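Local coordinates for protein projannalysin (Methanocaldococcus jannaschii, PDB 4JIX) that is the zymogen of a small soluble zinc metallopeptidase, a minigluzincin that probably cleaves peptide bonds once activated, at residues N59-I68 with C100-L111. The protein carries 1 engineered substitution. Sequence-based numbering, arbitrary orientation.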
loop_
_atom_site.group_PDB
_atom_site.type_symbol
_atom_site.label_atom_id
_atom_site.label_comp_id
_atom_site.label_asym_id
_atom_site.label_seq_id
_atom_site.Cartn_x
_atom_site.Cartn_y
_atom_site.Cartn_z
ATOM N N ASN A 59 -12.181 2.520 5.706
ATOM C CA ASN A 59 -12.475 2.267 4.296
ATOM C C ASN A 59 -11.932 0.950 3.713
ATOM O O ASN A 59 -12.416 0.544 2.653
ATOM C CB ASN A 59 -11.958 3.441 3.462
ATOM C CG ASN A 59 -12.703 4.731 3.756
ATOM O OD1 ASN A 59 -13.669 5.091 3.073
ATOM N ND2 ASN A 59 -12.318 5.424 4.821
ATOM N N PHE A 60 -10.954 0.286 4.358
ATOM C CA PHE A 60 -10.419 -0.967 3.796
ATOM C C PHE A 60 -11.271 -2.157 4.198
ATOM O O PHE A 60 -11.772 -2.188 5.321
ATOM C CB PHE A 60 -8.970 -1.210 4.257
ATOM C CG PHE A 60 -7.856 -0.517 3.499
ATOM C CD1 PHE A 60 -6.585 -1.072 3.448
ATOM C CD2 PHE A 60 -8.065 0.716 2.887
ATOM C CE1 PHE A 60 -5.549 -0.424 2.770
ATOM C CE2 PHE A 60 -7.023 1.373 2.228
ATOM C CZ PHE A 60 -5.773 0.799 2.176
ATOM N N ASP A 61 -11.379 -3.165 3.307
ATOM C CA ASP A 61 -12.108 -4.413 3.575
ATOM C C ASP A 61 -11.419 -5.198 4.709
ATOM O O ASP A 61 -10.234 -4.998 4.972
ATOM C CB ASP A 61 -12.190 -5.277 2.299
ATOM C CG ASP A 61 -13.114 -4.717 1.222
ATOM O OD1 ASP A 61 -14.129 -4.058 1.580
ATOM O OD2 ASP A 61 -12.853 -4.976 0.021
ATOM N N GLU A 62 -12.153 -6.101 5.348
ATOM C CA GLU A 62 -11.657 -6.909 6.461
ATOM C C GLU A 62 -10.398 -7.687 6.102
ATOM O O GLU A 62 -9.499 -7.761 6.923
ATOM C CB GLU A 62 -12.735 -7.891 6.923
ATOM C CG GLU A 62 -12.429 -8.465 8.297
ATOM C CD GLU A 62 -13.470 -9.439 8.794
ATOM O OE1 GLU A 62 -14.672 -9.247 8.486
ATOM O OE2 GLU A 62 -13.079 -10.401 9.495
ATOM N N GLU A 63 -10.366 -8.317 4.918
ATOM C CA GLU A 63 -9.209 -9.080 4.464
ATOM C C GLU A 63 -7.914 -8.225 4.523
ATOM O O GLU A 63 -6.889 -8.718 5.008
ATOM C CB GLU A 63 -9.430 -9.601 3.039
ATOM C CG GLU A 63 -8.167 -10.204 2.433
ATOM C CD GLU A 63 -8.248 -10.577 0.969
ATOM O OE1 GLU A 63 -8.076 -11.777 0.665
ATOM O OE2 GLU A 63 -8.484 -9.680 0.128
ATOM N N LEU A 64 -7.972 -6.949 4.063
ATOM C CA LEU A 64 -6.779 -6.084 4.085
ATOM C C LEU A 64 -6.436 -5.673 5.499
ATOM O O LEU A 64 -5.264 -5.684 5.857
ATOM C CB LEU A 64 -6.928 -4.832 3.188
ATOM C CG LEU A 64 -7.412 -5.034 1.738
ATOM C CD1 LEU A 64 -7.276 -3.743 0.947
ATOM C CD2 LEU A 64 -6.655 -6.173 1.020
ATOM N N LEU A 65 -7.441 -5.345 6.315
ATOM C CA LEU A 65 -7.209 -4.945 7.716
ATOM C C LEU A 65 -6.597 -6.087 8.525
ATOM O O LEU A 65 -5.693 -5.848 9.314
ATOM C CB LEU A 65 -8.514 -4.468 8.387
ATOM C CG LEU A 65 -9.125 -3.178 7.825
ATOM C CD1 LEU A 65 -10.480 -2.903 8.458
ATOM C CD2 LEU A 65 -8.180 -1.967 8.011
ATOM N N HIS A 66 -7.101 -7.325 8.327
ATOM C CA HIS A 66 -6.601 -8.527 8.998
ATOM C C HIS A 66 -5.110 -8.746 8.677
ATOM O O HIS A 66 -4.326 -9.020 9.581
ATOM C CB HIS A 66 -7.429 -9.762 8.574
ATOM C CG HIS A 66 -6.867 -11.062 9.068
ATOM N ND1 HIS A 66 -5.951 -11.784 8.318
ATOM C CD2 HIS A 66 -7.096 -11.721 10.227
ATOM C CE1 HIS A 66 -5.668 -12.861 9.035
ATOM N NE2 HIS A 66 -6.323 -12.861 10.195
ATOM N N TYR A 67 -4.742 -8.647 7.393
ATOM C CA TYR A 67 -3.368 -8.851 6.926
ATOM C C TYR A 67 -2.399 -7.828 7.540
ATOM O O TYR A 67 -1.285 -8.198 7.928
ATOM C CB TYR A 67 -3.294 -8.763 5.384
ATOM C CG TYR A 67 -1.924 -9.135 4.843
ATOM C CD1 TYR A 67 -1.597 -10.464 4.567
ATOM C CD2 TYR A 67 -0.938 -8.165 4.654
ATOM C CE1 TYR A 67 -0.327 -10.817 4.110
ATOM C CE2 TYR A 67 0.336 -8.508 4.193
ATOM C CZ TYR A 67 0.631 -9.835 3.914
ATOM O OH TYR A 67 1.884 -10.188 3.472
ATOM N N ILE A 68 -2.817 -6.548 7.579
ATOM C CA ILE A 68 -2.039 -5.416 8.096
ATOM C C ILE A 68 -1.781 -5.620 9.604
ATOM O O ILE A 68 -0.643 -5.488 10.049
ATOM C CB ILE A 68 -2.798 -4.082 7.800
ATOM C CG1 ILE A 68 -2.722 -3.698 6.296
ATOM C CG2 ILE A 68 -2.310 -2.927 8.681
ATOM C CD1 ILE A 68 -3.851 -2.635 5.868
ATOM N N CYS A 100 0.239 -13.753 -0.059
ATOM C CA CYS A 100 0.770 -12.509 0.510
ATOM C C CYS A 100 0.973 -11.465 -0.583
ATOM O O CYS A 100 0.603 -10.314 -0.387
ATOM C CB CYS A 100 2.068 -12.760 1.271
ATOM S SG CYS A 100 1.839 -13.636 2.831
ATOM N N ASP A 101 1.554 -11.863 -1.728
ATOM C CA ASP A 101 1.788 -10.954 -2.867
ATOM C C ASP A 101 0.461 -10.375 -3.364
ATOM O O ASP A 101 0.384 -9.179 -3.665
ATOM C CB ASP A 101 2.513 -11.689 -4.015
ATOM C CG ASP A 101 3.958 -12.048 -3.723
ATOM O OD1 ASP A 101 4.522 -11.508 -2.746
ATOM O OD2 ASP A 101 4.546 -12.810 -4.511
ATOM N N GLU A 102 -0.586 -11.227 -3.415
ATOM C CA GLU A 102 -1.936 -10.848 -3.859
ATOM C C GLU A 102 -2.573 -9.800 -2.968
ATOM O O GLU A 102 -3.098 -8.813 -3.478
ATOM C CB GLU A 102 -2.871 -12.061 -3.871
ATOM C CG GLU A 102 -2.698 -13.016 -5.019
ATOM C CD GLU A 102 -3.857 -13.989 -4.998
ATOM O OE1 GLU A 102 -3.882 -14.864 -4.101
ATOM O OE2 GLU A 102 -4.813 -13.772 -5.776
ATOM N N ILE A 103 -2.556 -10.024 -1.643
ATOM C CA ILE A 103 -3.145 -9.098 -0.675
ATOM C C ILE A 103 -2.347 -7.782 -0.646
ATOM O O ILE A 103 -2.931 -6.692 -0.604
ATOM C CB ILE A 103 -3.259 -9.748 0.729
ATOM C CG1 ILE A 103 -4.230 -10.966 0.662
ATOM C CG2 ILE A 103 -3.750 -8.709 1.782
ATOM C CD1 ILE A 103 -4.149 -11.953 1.846
ATOM N N GLU A 104 -1.020 -7.883 -0.654
ATOM C CA GLU A 104 -0.150 -6.703 -0.638
ATOM C C GLU A 104 -0.385 -5.838 -1.880
ATOM O O GLU A 104 -0.389 -4.611 -1.767
ATOM C CB GLU A 104 1.321 -7.121 -0.524
ATOM C CG GLU A 104 1.672 -7.563 0.891
ATOM C CD GLU A 104 3.045 -8.179 1.078
ATOM O OE1 GLU A 104 3.818 -8.245 0.096
ATOM O OE2 GLU A 104 3.360 -8.569 2.224
ATOM N N LEU A 105 -0.657 -6.465 -3.040
ATOM C CA LEU A 105 -0.961 -5.689 -4.245
ATOM C C LEU A 105 -2.327 -4.966 -4.108
ATOM O O LEU A 105 -2.460 -3.825 -4.563
ATOM C CB LEU A 105 -0.940 -6.559 -5.510
ATOM C CG LEU A 105 -1.063 -5.775 -6.827
ATOM C CD1 LEU A 105 0.159 -4.888 -7.070
ATOM C CD2 LEU A 105 -1.352 -6.699 -7.986
ATOM N N LYS A 106 -3.313 -5.609 -3.446
ATOM C CA LYS A 106 -4.615 -4.978 -3.210
ATOM C C LYS A 106 -4.437 -3.726 -2.332
ATOM O O LYS A 106 -5.040 -2.690 -2.617
ATOM C CB LYS A 106 -5.606 -5.958 -2.569
ATOM C CG LYS A 106 -6.036 -7.093 -3.500
ATOM C CD LYS A 106 -7.026 -8.010 -2.773
ATOM C CE LYS A 106 -7.344 -9.253 -3.568
ATOM N NZ LYS A 106 -8.293 -10.137 -2.824
ATOM N N ILE A 107 -3.579 -3.818 -1.299
ATOM C CA ILE A 107 -3.263 -2.700 -0.399
ATOM C C ILE A 107 -2.631 -1.561 -1.214
ATOM O O ILE A 107 -3.082 -0.411 -1.145
ATOM C CB ILE A 107 -2.358 -3.161 0.770
ATOM C CG1 ILE A 107 -3.149 -4.135 1.706
ATOM C CG2 ILE A 107 -1.788 -1.932 1.559
ATOM C CD1 ILE A 107 -2.247 -4.970 2.707
ATOM N N ILE A 108 -1.609 -1.884 -2.003
ATOM C CA ILE A 108 -0.924 -0.872 -2.824
ATOM C C ILE A 108 -1.932 -0.165 -3.743
ATOM O O ILE A 108 -1.939 1.066 -3.811
ATOM C CB ILE A 108 0.245 -1.526 -3.634
ATOM C CG1 ILE A 108 1.387 -1.949 -2.674
ATOM C CG2 ILE A 108 0.784 -0.566 -4.720
ATOM C CD1 ILE A 108 2.382 -2.941 -3.223
ATOM N N GLN A 109 -2.807 -0.940 -4.406
ATOM C CA GLN A 109 -3.747 -0.403 -5.387
ATOM C C GLN A 109 -4.967 0.286 -4.750
ATOM O O GLN A 109 -5.714 0.962 -5.454
ATOM C CB GLN A 109 -4.114 -1.451 -6.444
ATOM C CG GLN A 109 -2.818 -1.770 -7.246
ATOM C CD GLN A 109 -2.896 -2.734 -8.417
ATOM O OE1 GLN A 109 -1.998 -2.761 -9.262
ATOM N NE2 GLN A 109 -3.918 -3.574 -8.483
ATOM N N LYS A 110 -5.076 0.259 -3.421
ATOM C CA LYS A 110 -6.062 1.079 -2.711
ATOM C C LYS A 110 -5.488 2.497 -2.555
ATOM O O LYS A 110 -6.231 3.435 -2.274
ATOM C CB LYS A 110 -6.371 0.486 -1.307
ATOM C CG LYS A 110 -7.356 -0.687 -1.306
ATOM C CD LYS A 110 -8.762 -0.344 -1.775
ATOM C CE LYS A 110 -9.575 0.409 -0.751
ATOM N NZ LYS A 110 -10.892 0.818 -1.311
ATOM N N LEU A 111 -4.144 2.641 -2.692
ATOM C CA LEU A 111 -3.461 3.913 -2.441
ATOM C C LEU A 111 -2.865 4.563 -3.677
ATOM O O LEU A 111 -2.569 5.762 -3.639
ATOM C CB LEU A 111 -2.360 3.693 -1.390
ATOM C CG LEU A 111 -2.868 3.050 -0.073
ATOM C CD1 LEU A 111 -1.723 2.476 0.720
ATOM C CD2 LEU A 111 -3.647 4.044 0.753
HETATM O O HOH W 1 -6.334 -12.360 -1.757
#
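L64 enters helix 100-111 as a knob, in a hole formed by I103, K106, I107 and K110. Its CD2 lies 3.7 Å from K106 CB, and its CD1 touches the K110 chain. I107 CD1 reaches past L64 to I68 CG1, at 3.8 Å. Y67 is a second knob, one helical turn on, among C100, I103, E104 and I107. Its CG is anti to the backbone N (chi1 -173°), which sends the ring across the second helix. I103 CG2 packs at 3.6 Å from Y67 CG. C100 SG meets the ring edge, nearly in its plane. The 62-68 segment begins the helix that carries the HExxH zinc motif, whose H71 and H75 bind the metal with H83. The C-terminal helix 97-111 packs across the first turns of this helix; the axes of 62-68 and 100-111 cross at -110°. Just before helix 62-78, F60 turns one ring face to K110 CG, a CH-pi contact 4.3 Å from the ring centroid. K110 bends at chi2 and chi3 to follow that face. At the tip of Y67, OH donates to E104 OE2 at 2.5 Å, from above the carboxylate plane. E104 OE2 also hydrogen-bonds a glycerol, probably from the crystallisation liquor. A phenylalanine in place of Y67 would probably cost E104 its hydroxyl partner across this contact. On the solvent-exposed side, K106 NZ forms a salt bridge with E63 OE2 (3.0 Å), meeting its syn lone pair, and a water links the same amine to E63 OE1.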